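Side-chain contact in ubiquitin-conjugating enzyme E2, putative (Trypanosoma cruzi, PDB 4DS2), which probably accepts activated ubiquitin or a ubiquitin-like protein as a thioester and passes it on toward substrate proteins: residues K136-D141 with E146-L151. Sequence-based numbering, arbitrary orientation.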
loop_
_atom_site.group_PDB
_atom_site.type_symbol
_atom_site.label_atom_id
_atom_site.label_comp_id
_atom_site.label_asym_id
_atom_site.label_seq_id
_atom_site.Cartn_x
_atom_site.Cartn_y
_atom_site.Cartn_z
ATOM N N LYS A 136 -13.231 0.453 6.555
ATOM C CA LYS A 136 -14.500 0.823 7.263
ATOM C C LYS A 136 -14.291 1.555 8.577
ATOM O O LYS A 136 -15.142 2.354 8.953
ATOM C CB LYS A 136 -15.407 -0.397 7.518
ATOM C CG LYS A 136 -16.035 -0.995 6.264
ATOM C CD LYS A 136 -17.256 -1.864 6.563
ATOM C CE LYS A 136 -17.597 -2.816 5.402
ATOM N NZ LYS A 136 -16.821 -4.094 5.252
ATOM N N SER A 137 -13.179 1.280 9.270
ATOM C CA SER A 137 -12.876 1.933 10.563
ATOM C C SER A 137 -12.008 3.196 10.366
ATOM O O SER A 137 -10.806 3.151 10.043
ATOM C CB SER A 137 -12.256 0.966 11.557
ATOM O OG SER A 137 -10.931 0.718 11.171
ATOM N N ARG A 138 -12.655 4.327 10.570
ATOM C CA ARG A 138 -12.062 5.616 10.370
ATOM C C ARG A 138 -11.028 5.963 11.449
ATOM O O ARG A 138 -11.258 5.698 12.623
ATOM C CB ARG A 138 -13.180 6.654 10.419
ATOM C CG ARG A 138 -12.725 8.060 10.112
ATOM C CD ARG A 138 -13.861 8.926 9.593
ATOM N NE ARG A 138 -13.318 10.204 9.153
ATOM C CZ ARG A 138 -12.980 11.202 9.967
ATOM N NH1 ARG A 138 -13.156 11.091 11.293
ATOM N NH2 ARG A 138 -12.482 12.328 9.452
ATOM N N ARG A 139 -9.923 6.611 11.046
ATOM C CA ARG A 139 -8.966 7.221 11.997
ATOM C C ARG A 139 -8.604 8.670 11.639
ATOM O O ARG A 139 -9.473 9.511 11.485
ATOM C CB ARG A 139 -7.704 6.396 12.108
ATOM C CG ARG A 139 -7.973 5.016 12.612
ATOM C CD ARG A 139 -6.738 4.172 12.478
ATOM N NE ARG A 139 -7.087 2.779 12.617
ATOM C CZ ARG A 139 -6.391 1.774 12.118
ATOM N NH1 ARG A 139 -5.279 1.977 11.422
ATOM N NH2 ARG A 139 -6.799 0.540 12.344
ATOM N N ASP A 140 -7.313 8.966 11.537
ATOM C CA ASP A 140 -6.829 10.329 11.333
ATOM C C ASP A 140 -6.153 10.407 9.983
ATOM O O ASP A 140 -5.460 11.367 9.708
ATOM C CB ASP A 140 -5.852 10.685 12.465
ATOM C CG ASP A 140 -4.623 9.777 12.489
ATOM O OD1 ASP A 140 -4.642 8.677 11.866
ATOM O OD2 ASP A 140 -3.622 10.167 13.118
ATOM N N ASP A 141 -6.383 9.380 9.144
ATOM C CA ASP A 141 -5.687 9.183 7.846
ATOM C C ASP A 141 -6.630 9.228 6.631
ATOM O O ASP A 141 -6.272 8.818 5.520
ATOM C CB ASP A 141 -4.854 7.877 7.858
ATOM C CG ASP A 141 -5.665 6.646 8.211
ATOM O OD1 ASP A 141 -6.862 6.775 8.553
ATOM O OD2 ASP A 141 -5.103 5.528 8.163
ATOM N N GLU A 146 -15.349 12.810 0.466
ATOM C CA GLU A 146 -16.489 12.398 -0.346
ATOM C C GLU A 146 -16.611 10.871 -0.391
ATOM O O GLU A 146 -17.715 10.342 -0.297
ATOM C CB GLU A 146 -16.391 12.962 -1.763
ATOM C CG GLU A 146 -16.974 14.370 -1.907
ATOM C CD GLU A 146 -15.991 15.420 -2.456
ATOM O OE1 GLU A 146 -16.537 16.290 -3.165
ATOM O OE2 GLU A 146 -14.739 15.412 -2.167
ATOM N N ALA A 147 -15.494 10.162 -0.496
ATOM C CA ALA A 147 -15.537 8.706 -0.440
ATOM C C ALA A 147 -15.968 8.179 0.961
ATOM O O ALA A 147 -16.691 7.182 1.070
ATOM C CB ALA A 147 -14.190 8.130 -0.836
ATOM N N ARG A 148 -15.543 8.854 2.030
ATOM C CA ARG A 148 -15.938 8.453 3.388
ATOM C C ARG A 148 -17.443 8.644 3.607
ATOM O O ARG A 148 -18.138 7.733 4.091
ATOM C CB ARG A 148 -15.133 9.211 4.465
ATOM C CG ARG A 148 -15.594 8.952 5.902
ATOM C CD ARG A 148 -15.456 7.486 6.333
ATOM N NE ARG A 148 -14.039 7.123 6.445
ATOM C CZ ARG A 148 -13.527 5.890 6.379
ATOM N NH1 ARG A 148 -12.204 5.694 6.448
ATOM N NH2 ARG A 148 -14.326 4.841 6.233
ATOM N N HIS A 149 -17.933 9.822 3.247
ATOM C CA HIS A 149 -19.361 10.120 3.334
ATOM C C HIS A 149 -20.208 9.127 2.585
ATOM O O HIS A 149 -21.239 8.698 3.064
ATOM C CB HIS A 149 -19.605 11.506 2.796
ATOM C CG HIS A 149 -20.982 12.035 3.090
ATOM N ND1 HIS A 149 -22.102 11.482 2.567
ATOM C CD2 HIS A 149 -21.399 13.114 3.884
ATOM C CE1 HIS A 149 -23.171 12.164 3.007
ATOM N NE2 HIS A 149 -22.738 13.166 3.807
ATOM N N TYR A 150 -19.754 8.738 1.414
ATOM C CA TYR A 150 -20.485 7.819 0.587
ATOM C C TYR A 150 -20.498 6.382 1.148
ATOM O O TYR A 150 -21.546 5.706 1.123
ATOM C CB TYR A 150 -19.923 7.864 -0.833
ATOM C CG TYR A 150 -20.895 7.368 -1.875
ATOM C CD1 TYR A 150 -22.061 8.088 -2.195
ATOM C CD2 TYR A 150 -20.650 6.165 -2.555
ATOM C CE1 TYR A 150 -22.946 7.614 -3.164
ATOM C CE2 TYR A 150 -21.526 5.686 -3.519
ATOM C CZ TYR A 150 -22.668 6.397 -3.818
ATOM O OH TYR A 150 -23.511 5.883 -4.786
ATOM N N LEU A 151 -19.354 5.898 1.629
ATOM C CA LEU A 151 -19.344 4.619 2.375
ATOM C C LEU A 151 -20.292 4.617 3.587
ATOM O O LEU A 151 -21.012 3.634 3.848
ATOM C CB LEU A 151 -17.936 4.299 2.893
ATOM C CG LEU A 151 -17.796 3.010 3.728
ATOM C CD1 LEU A 151 -17.991 1.715 2.943
ATOM C CD2 LEU A 151 -16.453 3.012 4.416
#
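Arg-138 lays its aliphatic chain across the side chain of Arg-148, with CD of Arg-138 3.6 Å from NE of Arg-148. Nearer the backbone, CB of Arg-138 sits over one face of the Arg-148 guanidinium, 3.9 Å above its plane and displaced toward the rim. Methylenes thus meet the flat cation, while the two guanidinium planes stand nearly perpendicular, 87° apart. Both arginines start with CG anti to the backbone N, but Arg-138 then runs extended to NE, whereas Arg-148 bends at chi2 (62°) and chi3 (69°), which brings its guanidinium up against the loop backbone at Lys-136 and Arg-138. The two NE atoms, of Arg-138 and Arg-148, lie 4.2 Å apart; this proximity of like charges is probably eased by Asp-142, which forms a salt bridge with NH1 of Arg-148 and a long, weak ion pair with Arg-138. No hydrogen bond joins the two segments directly: NH2 of Arg-148 passes the carbonyl O of Lys-136 at 3.8 Å and bonds instead to the backbone O of Tyr-135. Acid and carbonyl together thereby fix the buried head against the loop. Roughly a helical turn on, CD2 of Leu-151 reaches CA of Lys-136 at 4.1 Å, a nonpolar touch beside the Arg-148 guanidinium. The loop has a second tie: Arg-130 of helix 120-132 bonds to the carbonyl of Ser-137 and makes a salt bridge with Asp-141. In this C-terminal part of the UBC fold, the contact packs the loop between helices 120-132 and 145-153 against the latter, whose Leu-151 also touches Phe-158 of helix 155-162.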